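Local coordinates for protein enoyl-CoA hydratase (Mycobacterium thermoresistibile, PDB 3T3W) that probably hydrates the double bond of enoyl-CoA thioesters in lipid metabolism, as a hexameric member of the crotonase superfamily, at residues H165-E170 / E178-G183; E108-W113 / C136-L141; V69-G74 / R205-T210. One frame throughout, in Å; residues are numbered along the deposited sequence.

Interaction 1: residues H165-E170 / E178-G183; sequences HGHTWE and EILFTG
His167 and Leu180 mark the closest approach of the two backbones, their CA atoms 8.9 Å apart, so the short helix that runs on through Glu170 and the end of helix 173-182 meet through side chains alone. Leu180 carries the contact. Its CD2 methyl comes against the imidazole of His167, 3.7 Å from NE2 and nearly as close to CD2 of the ring, while its CD1 methyl lies over a face of the same ring. The CB of each residue already points toward the other segment, and CG beside the backbone N (chi1 -47° for His167 and -76° for Leu180) then places the imidazole and the leucine branches where they cross at about a right angle. CD1 of Ile179 closes in on the rim of the imidazole, 4.3 Å from His167 CD2.

Leu180 CD1 also reaches His165, at the edge of whose ring it stands 4.2 Å from CE1. That ring is fixed by a hydrogen bond between His165 NE2 and Thr168 OG1 (2.8 Å), and His167 ND1 sits above one of its faces, toward the rim. The polar end of His167 is engaged too: NE2 bonds to Asp152 OD2, and Trp137 meets the imidazole edge-to-face. The leucine and isoleucine methyls thus line a buried histidine already held by a carboxylate. Joining two successive helices of the crotonase fold, the contact is a small helix-helix packing next to a subunit interface, where Thr235 of the second subunit packs on His165.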
loop_
_atom_site.group_PDB
_atom_site.type_symbol
_atom_site.label_atom_id
_atom_site.label_comp_id
_atom_site.label_asym_id
_atom_site.label_seq_id
_atom_site.Cartn_x
_atom_site.Cartn_y
_atom_site.Cartn_z
ATOM N N HIS F 165 -6.439 9.848 -13.510
ATOM C CA HIS F 165 -6.842 10.568 -12.313
ATOM C C HIS F 165 -5.634 11.127 -11.565
ATOM O O HIS F 165 -5.222 10.621 -10.529
ATOM C CB HIS F 165 -7.724 9.701 -11.391
ATOM C CG HIS F 165 -8.339 10.484 -10.257
ATOM N ND1 HIS F 165 -9.533 11.127 -10.387
ATOM C CD2 HIS F 165 -7.835 10.840 -9.012
ATOM C CE1 HIS F 165 -9.783 11.798 -9.244
ATOM N NE2 HIS F 165 -8.747 11.631 -8.414
ATOM N N GLY F 166 -5.116 12.237 -12.069
ATOM C CA GLY F 166 -4.095 13.017 -11.383
ATOM C C GLY F 166 -4.690 13.905 -10.287
ATOM O O GLY F 166 -3.966 14.403 -9.437
ATOM N N HIS F 167 -6.011 14.127 -10.341
ATOM C CA HIS F 167 -6.639 15.190 -9.586
ATOM C C HIS F 167 -6.276 15.128 -8.111
ATOM O O HIS F 167 -5.895 16.149 -7.498
ATOM C CB HIS F 167 -8.179 15.155 -9.689
ATOM C CG HIS F 167 -8.717 14.988 -11.090
ATOM N ND1 HIS F 167 -8.450 13.880 -11.861
ATOM C CD2 HIS F 167 -9.585 15.788 -11.830
ATOM C CE1 HIS F 167 -9.105 13.998 -13.037
ATOM N NE2 HIS F 167 -9.817 15.161 -13.011
ATOM N N THR F 168 -6.471 13.981 -7.486
ATOM C CA THR F 168 -6.247 13.843 -6.063
ATOM C C THR F 168 -4.787 14.095 -5.674
ATOM O O THR F 168 -4.519 14.682 -4.636
ATOM C CB THR F 168 -6.709 12.462 -5.557
ATOM O OG1 THR F 168 -8.118 12.350 -5.802
ATOM C CG2 THR F 168 -6.494 12.262 -4.024
ATOM N N TRP F 169 -3.878 13.568 -6.496
ATOM C CA TRP F 169 -2.438 13.702 -6.282
ATOM C C TRP F 169 -1.978 15.128 -6.450
ATOM O O TRP F 169 -1.099 15.611 -5.704
ATOM C CB TRP F 169 -1.717 12.835 -7.300
ATOM C CG TRP F 169 -2.062 11.367 -7.167
ATOM C CD1 TRP F 169 -3.061 10.693 -7.816
ATOM C CD2 TRP F 169 -1.445 10.407 -6.266
ATOM N NE1 TRP F 169 -3.106 9.386 -7.419
ATOM C CE2 TRP F 169 -2.166 9.152 -6.451
ATOM C CE3 TRP F 169 -0.405 10.460 -5.336
ATOM C CZ2 TRP F 169 -1.810 8.007 -5.782
ATOM C CZ3 TRP F 169 -0.038 9.277 -4.661
ATOM C CH2 TRP F 169 -0.741 8.083 -4.869
ATOM N N GLU F 170 -2.584 15.826 -7.394
ATOM C CA GLU F 170 -2.141 17.174 -7.806
ATOM C C GLU F 170 -2.761 18.302 -6.977
ATOM O O GLU F 170 -2.117 19.320 -6.702
ATOM C CB GLU F 170 -2.469 17.373 -9.276
ATOM C CG GLU F 170 -1.709 16.442 -10.201
ATOM C CD GLU F 170 -0.269 16.836 -10.474
ATOM O OE1 GLU F 170 0.156 17.962 -10.099
ATOM O OE2 GLU F 170 0.410 16.016 -11.139
ATOM N N GLU F 178 -14.144 19.156 -5.120
ATOM C CA GLU F 178 -14.855 20.450 -5.377
ATOM C C GLU F 178 -14.931 20.726 -6.877
ATOM O O GLU F 178 -16.010 21.074 -7.400
ATOM C CB GLU F 178 -14.176 21.600 -4.679
ATOM C CG GLU F 178 -14.829 22.956 -4.873
ATOM C CD GLU F 178 -14.051 24.103 -4.246
ATOM O OE1 GLU F 178 -13.156 23.856 -3.391
ATOM O OE2 GLU F 178 -14.331 25.280 -4.644
ATOM N N ILE F 179 -13.798 20.644 -7.556
ATOM C CA ILE F 179 -13.778 21.005 -8.984
ATOM C C ILE F 179 -14.435 19.951 -9.866
ATOM O O ILE F 179 -14.975 20.299 -10.912
ATOM C CB ILE F 179 -12.411 21.454 -9.511
ATOM C CG1 ILE F 179 -11.437 20.305 -9.529
ATOM C CG2 ILE F 179 -11.857 22.619 -8.654
ATOM C CD1 ILE F 179 -11.338 19.564 -10.809
ATOM N N LEU F 180 -14.429 18.680 -9.454
ATOM C CA LEU F 180 -15.169 17.654 -10.201
ATOM C C LEU F 180 -16.709 17.813 -10.002
ATOM O O LEU F 180 -17.492 17.716 -10.963
ATOM C CB LEU F 180 -14.709 16.262 -9.784
ATOM C CG LEU F 180 -13.344 15.811 -10.352
ATOM C CD1 LEU F 180 -12.944 14.444 -9.744
ATOM C CD2 LEU F 180 -13.347 15.758 -11.901
ATOM N N PHE F 181 -17.124 18.078 -8.759
ATOM C CA PHE F 181 -18.527 18.169 -8.420
ATOM C C PHE F 181 -19.169 19.418 -9.082
ATOM O O PHE F 181 -20.359 19.393 -9.419
ATOM C CB PHE F 181 -18.743 18.275 -6.911
ATOM C CG PHE F 181 -18.449 17.010 -6.118
ATOM C CD1 PHE F 181 -18.300 15.765 -6.718
ATOM C CD2 PHE F 181 -18.336 17.094 -4.743
ATOM C CE1 PHE F 181 -18.064 14.625 -5.952
ATOM C CE2 PHE F 181 -18.085 15.964 -3.959
ATOM C CZ PHE F 181 -17.952 14.717 -4.544
ATOM N N THR F 182 -18.383 20.492 -9.251
ATOM C CA THR F 182 -18.925 21.756 -9.751
ATOM C C THR F 182 -18.607 22.006 -11.199
ATOM O O THR F 182 -19.313 22.795 -11.862
ATOM C CB THR F 182 -18.425 22.985 -8.975
ATOM O OG1 THR F 182 -16.995 23.047 -9.086
ATOM C CG2 THR F 182 -18.869 22.955 -7.521
ATOM N N GLY F 183 -17.531 21.403 -11.703
ATOM C CA GLY F 183 -17.015 21.722 -13.027
ATOM C C GLY F 183 -16.357 23.105 -13.139
ATOM O O GLY F 183 -16.104 23.582 -14.237
#

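Interaction 2: residues E108-W113 / C136-L141; sequences EYSLRW and CWPCDL. With EDO (1,2-ethanediol), chain H.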
loop_
_atom_site.group_PDB
_atom_site.type_symbol
_atom_site.label_atom_id
_atom_site.label_comp_id
_atom_site.label_asym_id
_atom_site.label_seq_id
_atom_site.Cartn_x
_atom_site.Cartn_y
_atom_site.Cartn_z
ATOM N N GLU F 108 -2.491 4.691 -21.413
ATOM C CA GLU F 108 -1.165 4.132 -21.684
ATOM C C GLU F 108 -0.199 5.222 -22.200
ATOM O O GLU F 108 0.959 5.295 -21.771
ATOM C CB GLU F 108 -1.250 2.970 -22.691
ATOM C CG GLU F 108 0.068 2.299 -23.078
ATOM C CD GLU F 108 -0.066 1.347 -24.269
ATOM O OE1 GLU F 108 -1.089 0.613 -24.338
ATOM O OE2 GLU F 108 0.846 1.364 -25.153
ATOM N N TYR F 109 -0.683 6.092 -23.090
ATOM C CA TYR F 109 0.156 7.164 -23.608
ATOM C C TYR F 109 0.602 8.077 -22.484
ATOM O O TYR F 109 1.765 8.393 -22.382
ATOM C CB TYR F 109 -0.606 7.976 -24.641
ATOM C CG TYR F 109 -0.657 7.415 -26.068
ATOM C CD1 TYR F 109 -0.238 6.123 -26.388
ATOM C CD2 TYR F 109 -1.185 8.195 -27.104
ATOM C CE1 TYR F 109 -0.323 5.626 -27.698
ATOM C CE2 TYR F 109 -1.265 7.698 -28.418
ATOM C CZ TYR F 109 -0.848 6.427 -28.711
ATOM O OH TYR F 109 -0.954 5.924 -30.029
ATOM N N SER F 110 -0.337 8.505 -21.650
ATOM C CA SER F 110 -0.029 9.477 -20.604
ATOM C C SER F 110 0.954 8.855 -19.591
ATOM O O SER F 110 1.894 9.525 -19.152
ATOM C CB SER F 110 -1.289 10.011 -19.936
ATOM O OG SER F 110 -2.002 10.931 -20.752
ATOM N N LEU F 111 0.766 7.581 -19.237
ATOM C CA LEU F 111 1.728 6.908 -18.355
ATOM C C LEU F 111 3.119 6.762 -18.984
ATOM O O LEU F 111 4.125 6.973 -18.311
ATOM C CB LEU F 111 1.178 5.552 -17.875
ATOM C CG LEU F 111 0.179 5.644 -16.731
ATOM C CD1 LEU F 111 -0.487 4.264 -16.536
ATOM C CD2 LEU F 111 0.839 6.117 -15.421
ATOM N N ARG F 112 3.174 6.462 -20.274
ATOM C CA ARG F 112 4.423 6.352 -20.957
ATOM C C ARG F 112 5.171 7.687 -20.921
ATOM O O ARG F 112 6.374 7.714 -20.616
ATOM C CB ARG F 112 4.208 5.929 -22.417
ATOM C CG ARG F 112 5.518 5.886 -23.136
ATOM C CD ARG F 112 5.504 4.934 -24.279
ATOM N NE ARG F 112 4.513 5.183 -25.302
ATOM C CZ ARG F 112 3.504 4.360 -25.595
ATOM N NH1 ARG F 112 2.710 4.615 -26.629
ATOM N NH2 ARG F 112 3.268 3.279 -24.861
ATOM N N TRP F 113 4.472 8.795 -21.152
ATOM C CA TRP F 113 5.148 10.111 -21.098
ATOM C C TRP F 113 5.653 10.433 -19.690
ATOM O O TRP F 113 6.780 10.946 -19.511
ATOM C CB TRP F 113 4.205 11.192 -21.564
ATOM C CG TRP F 113 3.630 10.916 -22.921
ATOM C CD1 TRP F 113 4.160 10.142 -23.955
ATOM C CD2 TRP F 113 2.343 11.398 -23.410
ATOM N NE1 TRP F 113 3.286 10.120 -25.042
ATOM C CE2 TRP F 113 2.187 10.880 -24.768
ATOM C CE3 TRP F 113 1.340 12.182 -22.857
ATOM C CZ2 TRP F 113 1.043 11.134 -25.522
ATOM C CZ3 TRP F 113 0.200 12.437 -23.620
ATOM C CH2 TRP F 113 0.062 11.924 -24.932
ATOM N N CYS F 136 -0.394 17.756 -19.715
ATOM C CA CYS F 136 0.522 18.446 -18.835
ATOM C C CYS F 136 0.842 17.650 -17.567
ATOM O O CYS F 136 1.994 17.694 -17.101
ATOM C CB CYS F 136 0.033 19.873 -18.494
ATOM S SG CYS F 136 -1.550 19.987 -17.671
ATOM N N TRP F 137 -0.117 16.933 -16.980
ATOM C CA TRP F 137 0.202 16.175 -15.754
ATOM C C TRP F 137 1.356 15.204 -15.880
ATOM O O TRP F 137 2.139 15.082 -14.925
ATOM C CB TRP F 137 -1.016 15.459 -15.182
ATOM C CG TRP F 137 -1.987 16.310 -14.420
ATOM C CD1 TRP F 137 -1.755 17.476 -13.733
ATOM C CD2 TRP F 137 -3.381 15.978 -14.159
ATOM N NE1 TRP F 137 -2.890 17.926 -13.100
ATOM C CE2 TRP F 137 -3.910 17.053 -13.314
ATOM C CE3 TRP F 137 -4.216 14.942 -14.538
ATOM C CZ2 TRP F 137 -5.213 17.056 -12.877
ATOM C CZ3 TRP F 137 -5.530 14.971 -14.098
ATOM C CH2 TRP F 137 -6.007 15.986 -13.269
ATOM N N PRO F 138 1.515 14.519 -17.032
ATOM C CA PRO F 138 2.689 13.611 -17.182
ATOM C C PRO F 138 4.063 14.309 -17.168
ATOM O O PRO F 138 5.085 13.656 -17.010
ATOM C CB PRO F 138 2.427 12.907 -18.523
ATOM C CG PRO F 138 0.912 12.915 -18.576
ATOM C CD PRO F 138 0.533 14.291 -18.108
ATOM N N CYS F 139 4.079 15.616 -17.420
ATOM C CA CYS F 139 5.313 16.369 -17.350
ATOM C C CYS F 139 5.752 16.503 -15.887
ATOM O O CYS F 139 4.936 16.523 -14.970
ATOM C CB CYS F 139 5.163 17.749 -18.006
ATOM S SG CYS F 139 4.860 17.701 -19.805
ATOM N N ASP F 140 7.051 16.595 -15.685
ATOM C CA ASP F 140 7.608 16.727 -14.364
ATOM C C ASP F 140 7.266 18.048 -13.697
ATOM O O ASP F 140 6.953 18.062 -12.507
ATOM C CB ASP F 140 9.122 16.522 -14.386
ATOM C CG ASP F 140 9.501 15.122 -14.822
ATOM O OD1 ASP F 140 8.933 14.156 -14.243
ATOM O OD2 ASP F 140 10.295 15.008 -15.782
ATOM N N LEU F 141 7.434 19.136 -14.435
ATOM C CA LEU F 141 7.206 20.493 -13.971
ATOM C C LEU F 141 6.164 21.157 -14.863
ATOM O O LEU F 141 6.062 20.846 -16.078
ATOM C CB LEU F 141 8.492 21.305 -14.050
ATOM C CG LEU F 141 9.773 20.660 -13.495
ATOM C CD1 LEU F 141 10.972 21.636 -13.621
ATOM C CD2 LEU F 141 9.611 20.256 -12.026
HETATM C C1 EDO H . 4.689 15.512 -11.304
HETATM O O1 EDO H . 6.070 15.685 -11.167
HETATM C C2 EDO H . 4.262 14.212 -10.688
HETATM O O2 EDO H . 4.826 13.147 -11.486
HETATM O O HOH W 1 7.506 13.136 -18.063
#
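Pro138 rests against one side of helix 95-115, with its CB and CG touching Ser110 and Trp113, one turn apart. CB lies 3.5 Å from the carbonyl O of Ser110 and 3.9 Å from CB of Trp113. CG of the proline faces the serine side chain, 3.9 Å from Ser110 CB, and also comes up to the edge of the tryptophan ring system near its plane. A water completes this shell: it donates one hydrogen bond to Trp113 O and another to Pro138 O, each 2.7 Å long, and so joins the two backbones beside the apolar contact.

The groups that meet the proline are held from behind. Ser110 has OG beside its backbone N (chi1 -74°) and bonds to Leu134 O. The indole of Trp113 is tied through NE1 to Asp53, stacks on Trp56 and carries Tyr109 O over one face, toward the rim and 3.1 Å above the ring plane. Pro138 itself occupies the third position of a type I beta turn from Cys136 to Cys139, closed by the bond from Cys139 N to Cys136 O. Farther out, Arg174 of the third subunit bonds to the carbonyls of Trp137 and Cys139, and Asp140 pairs with Lys229 of its own chain and with Lys177 of the third subunit. A 1,2-ethanediol, probably from the crystallisation liquor, donates from O1 to Asp140 O (2.9 Å).

Chemically, the direct contact is van der Waals in kind, and the single polar link between the segments is relayed by water. The bridge gives two buried carbonyl oxygens a donor, while direct polar bonds to other residues fix the turn and the indole that the proline touches.

Interaction 3: residues V69-G74 / R205-T210; sequences VLRANG and RLDAET
Arg71 reaches Asp207 by a bent route: CG sits between its own backbone N and carbonyl carbon (chi1 61°), CG to CD continues extended, and a turn at chi3 (-61°) swings the guanidinium toward the helix. The end of the Asp207 side chain in turn comes nearer to the strand. The result is a side-on, two-pronged salt bridge using NE and NH2. The bond from Arg71 NE to Asp207 OD1 is 2.9 Å and almost straight, at 173°, with the oxygen in the guanidinium plane. The second, from Arg71 NH2 to Asp207 OD2, is equally long at 2.9 Å but more bent.

The two planes are twisted well away from coplanarity. NE accordingly meets OD1 from above the carboxylate, whereas NH2 meets OD2 on its syn side, closer to that plane. The guanidinium is gripped from its other end as well: Arg71 NH1 bonds to Asn73 OD1 (3.1 Å), and to Thr34 OG1 in the adjacent strand, so its rotation is fixed by partners on the strand side as well as by the helix. The ion pair is only partly buried, where solvent may soften its strength.

A turn further along the helix the contact becomes apolar. Thr210 CG2 packs 3.7 Å from Val69 CG1, while its hydroxyl is turned back to Leu206 O (2.8 Å), the same carbonyl that receives Thr210 N from the opposite face.

Helix 206-217 packs on the face of the main sheet, its first turns running roughly antiparallel to the end of strand 67-72. Its Thr210 also touches Ile121 and Ala123 of strand 120-124 and Ile143 of strand 141-145, while strand 67-72 is hydrogen-bonded between strands 30-35 and 120-124.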
loop_
_atom_site.group_PDB
_atom_site.type_symbol
_atom_site.label_atom_id
_atom_site.label_comp_id
_atom_site.label_asym_id
_atom_site.label_seq_id
_atom_site.Cartn_x
_atom_site.Cartn_y
_atom_site.Cartn_z
ATOM N N VAL F 69 10.452 20.033 -23.478
ATOM C CA VAL F 69 9.478 21.082 -23.241
ATOM C C VAL F 69 8.224 20.806 -24.073
ATOM O O VAL F 69 8.326 20.618 -25.284
ATOM C CB VAL F 69 10.040 22.485 -23.575
ATOM C CG1 VAL F 69 8.904 23.559 -23.555
ATOM C CG2 VAL F 69 11.183 22.862 -22.647
ATOM N N LEU F 70 7.053 20.795 -23.414
ATOM C CA LEU F 70 5.754 20.669 -24.092
ATOM C C LEU F 70 5.043 22.020 -24.006
ATOM O O LEU F 70 4.838 22.565 -22.904
ATOM C CB LEU F 70 4.891 19.599 -23.441
ATOM C CG LEU F 70 3.466 19.457 -24.010
ATOM C CD1 LEU F 70 3.567 18.863 -25.433
ATOM C CD2 LEU F 70 2.664 18.581 -23.037
ATOM N N ARG F 71 4.700 22.555 -25.169
ATOM C CA ARG F 71 4.019 23.833 -25.276
ATOM C C ARG F 71 2.940 23.765 -26.353
ATOM O O ARG F 71 2.771 22.750 -27.029
ATOM C CB ARG F 71 5.013 24.956 -25.572
ATOM C CG ARG F 71 5.776 24.798 -26.888
ATOM C CD ARG F 71 6.758 25.910 -27.239
ATOM N NE ARG F 71 6.061 27.178 -27.363
ATOM C CZ ARG F 71 5.396 27.563 -28.460
ATOM N NH1 ARG F 71 5.330 26.787 -29.548
ATOM N NH2 ARG F 71 4.770 28.728 -28.462
ATOM N N ALA F 72 2.227 24.862 -26.547
ATOM C CA ALA F 72 1.056 24.872 -27.429
ATOM C C ALA F 72 0.927 26.240 -28.096
ATOM O O ALA F 72 1.103 27.272 -27.430
ATOM C CB ALA F 72 -0.204 24.560 -26.653
ATOM N N ASN F 73 0.621 26.227 -29.395
ATOM C CA ASN F 73 0.356 27.466 -30.138
ATOM C C ASN F 73 -1.032 28.006 -29.894
ATOM O O ASN F 73 -1.980 27.269 -29.607
ATOM C CB ASN F 73 0.595 27.283 -31.620
ATOM C CG ASN F 73 2.076 27.266 -31.970
ATOM O OD1 ASN F 73 2.934 27.752 -31.190
ATOM N ND2 ASN F 73 2.400 26.670 -33.113
ATOM N N GLY F 74 -1.142 29.335 -29.975
ATOM C CA GLY F 74 -2.413 30.016 -29.818
ATOM C C GLY F 74 -2.792 30.412 -28.405
ATOM O O GLY F 74 -1.964 30.483 -27.487
ATOM N N ARG F 205 5.796 36.123 -21.300
ATOM C CA ARG F 205 7.096 35.563 -20.969
ATOM C C ARG F 205 7.084 34.063 -20.786
ATOM O O ARG F 205 8.125 33.498 -20.462
ATOM C CB ARG F 205 7.625 36.110 -19.634
ATOM C CG ARG F 205 8.130 37.487 -19.664
ATOM C CD ARG F 205 9.335 37.637 -18.747
ATOM N NE ARG F 205 9.053 37.307 -17.349
ATOM C CZ ARG F 205 8.563 38.164 -16.458
ATOM N NH1 ARG F 205 8.175 39.385 -16.799
ATOM N NH2 ARG F 205 8.412 37.787 -15.205
ATOM N N LEU F 206 5.926 33.418 -20.978
ATOM C CA LEU F 206 5.819 31.980 -20.700
ATOM C C LEU F 206 6.877 31.139 -21.446
ATOM O O LEU F 206 7.553 30.311 -20.841
ATOM C CB LEU F 206 4.410 31.526 -21.052
ATOM C CG LEU F 206 4.178 30.026 -20.896
ATOM C CD1 LEU F 206 4.431 29.578 -19.453
ATOM C CD2 LEU F 206 2.756 29.669 -21.364
ATOM N N ASP F 207 7.012 31.338 -22.759
ATOM C CA ASP F 207 7.980 30.597 -23.546
ATOM C C ASP F 207 9.434 30.847 -23.107
ATOM O O ASP F 207 10.210 29.891 -22.949
ATOM C CB ASP F 207 7.824 30.869 -25.044
ATOM C CG ASP F 207 6.667 30.117 -25.659
ATOM O OD1 ASP F 207 6.322 29.001 -25.164
ATOM O OD2 ASP F 207 6.134 30.629 -26.686
ATOM N N ALA F 208 9.779 32.107 -22.862
ATOM C CA ALA F 208 11.156 32.453 -22.445
ATOM C C ALA F 208 11.477 31.879 -21.098
ATOM O O ALA F 208 12.552 31.331 -20.912
ATOM C CB ALA F 208 11.426 33.994 -22.450
ATOM N N GLU F 209 10.568 32.016 -20.126
ATOM C CA GLU F 209 10.810 31.462 -18.787
ATOM C C GLU F 209 10.968 29.964 -18.825
ATOM O O GLU F 209 11.823 29.419 -18.133
ATOM C CB GLU F 209 9.661 31.762 -17.831
ATOM C CG GLU F 209 9.414 33.234 -17.549
ATOM C CD GLU F 209 9.919 33.709 -16.203
ATOM O OE1 GLU F 209 10.456 32.904 -15.418
ATOM O OE2 GLU F 209 9.790 34.929 -15.948
ATOM N N THR F 210 10.119 29.279 -19.608
ATOM C CA THR F 210 10.200 27.838 -19.733
ATOM C C THR F 210 11.516 27.386 -20.353
ATOM O O THR F 210 12.147 26.446 -19.862
ATOM C CB THR F 210 8.986 27.286 -20.533
ATOM O OG1 THR F 210 7.799 27.678 -19.847
ATOM C CG2 THR F 210 8.997 25.767 -20.621
#

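In the fold
From the N terminus, the first segment met is 69-74, at the end of strand 67-72; its partner 205-210 comes 131 residues later, so interaction 3 closes a long loop that holds the other two. Within it, interaction 2 opens on helix 95-115 and closes in the turn ahead of strand 141-145, and interaction 1 follows in series, joining helices 167-171 and 173-182. None cross. Interaction 2 touches both others: Trp137 packs on Gly166, His167 and Glu170, and Cys139 SG on Leu70. Interactions 1 and 3 stay about 12 Å apart at their nearest atoms. Together they tie the main sheet, its covering helices and the subunit-contacting helices of one crotonase-type chain.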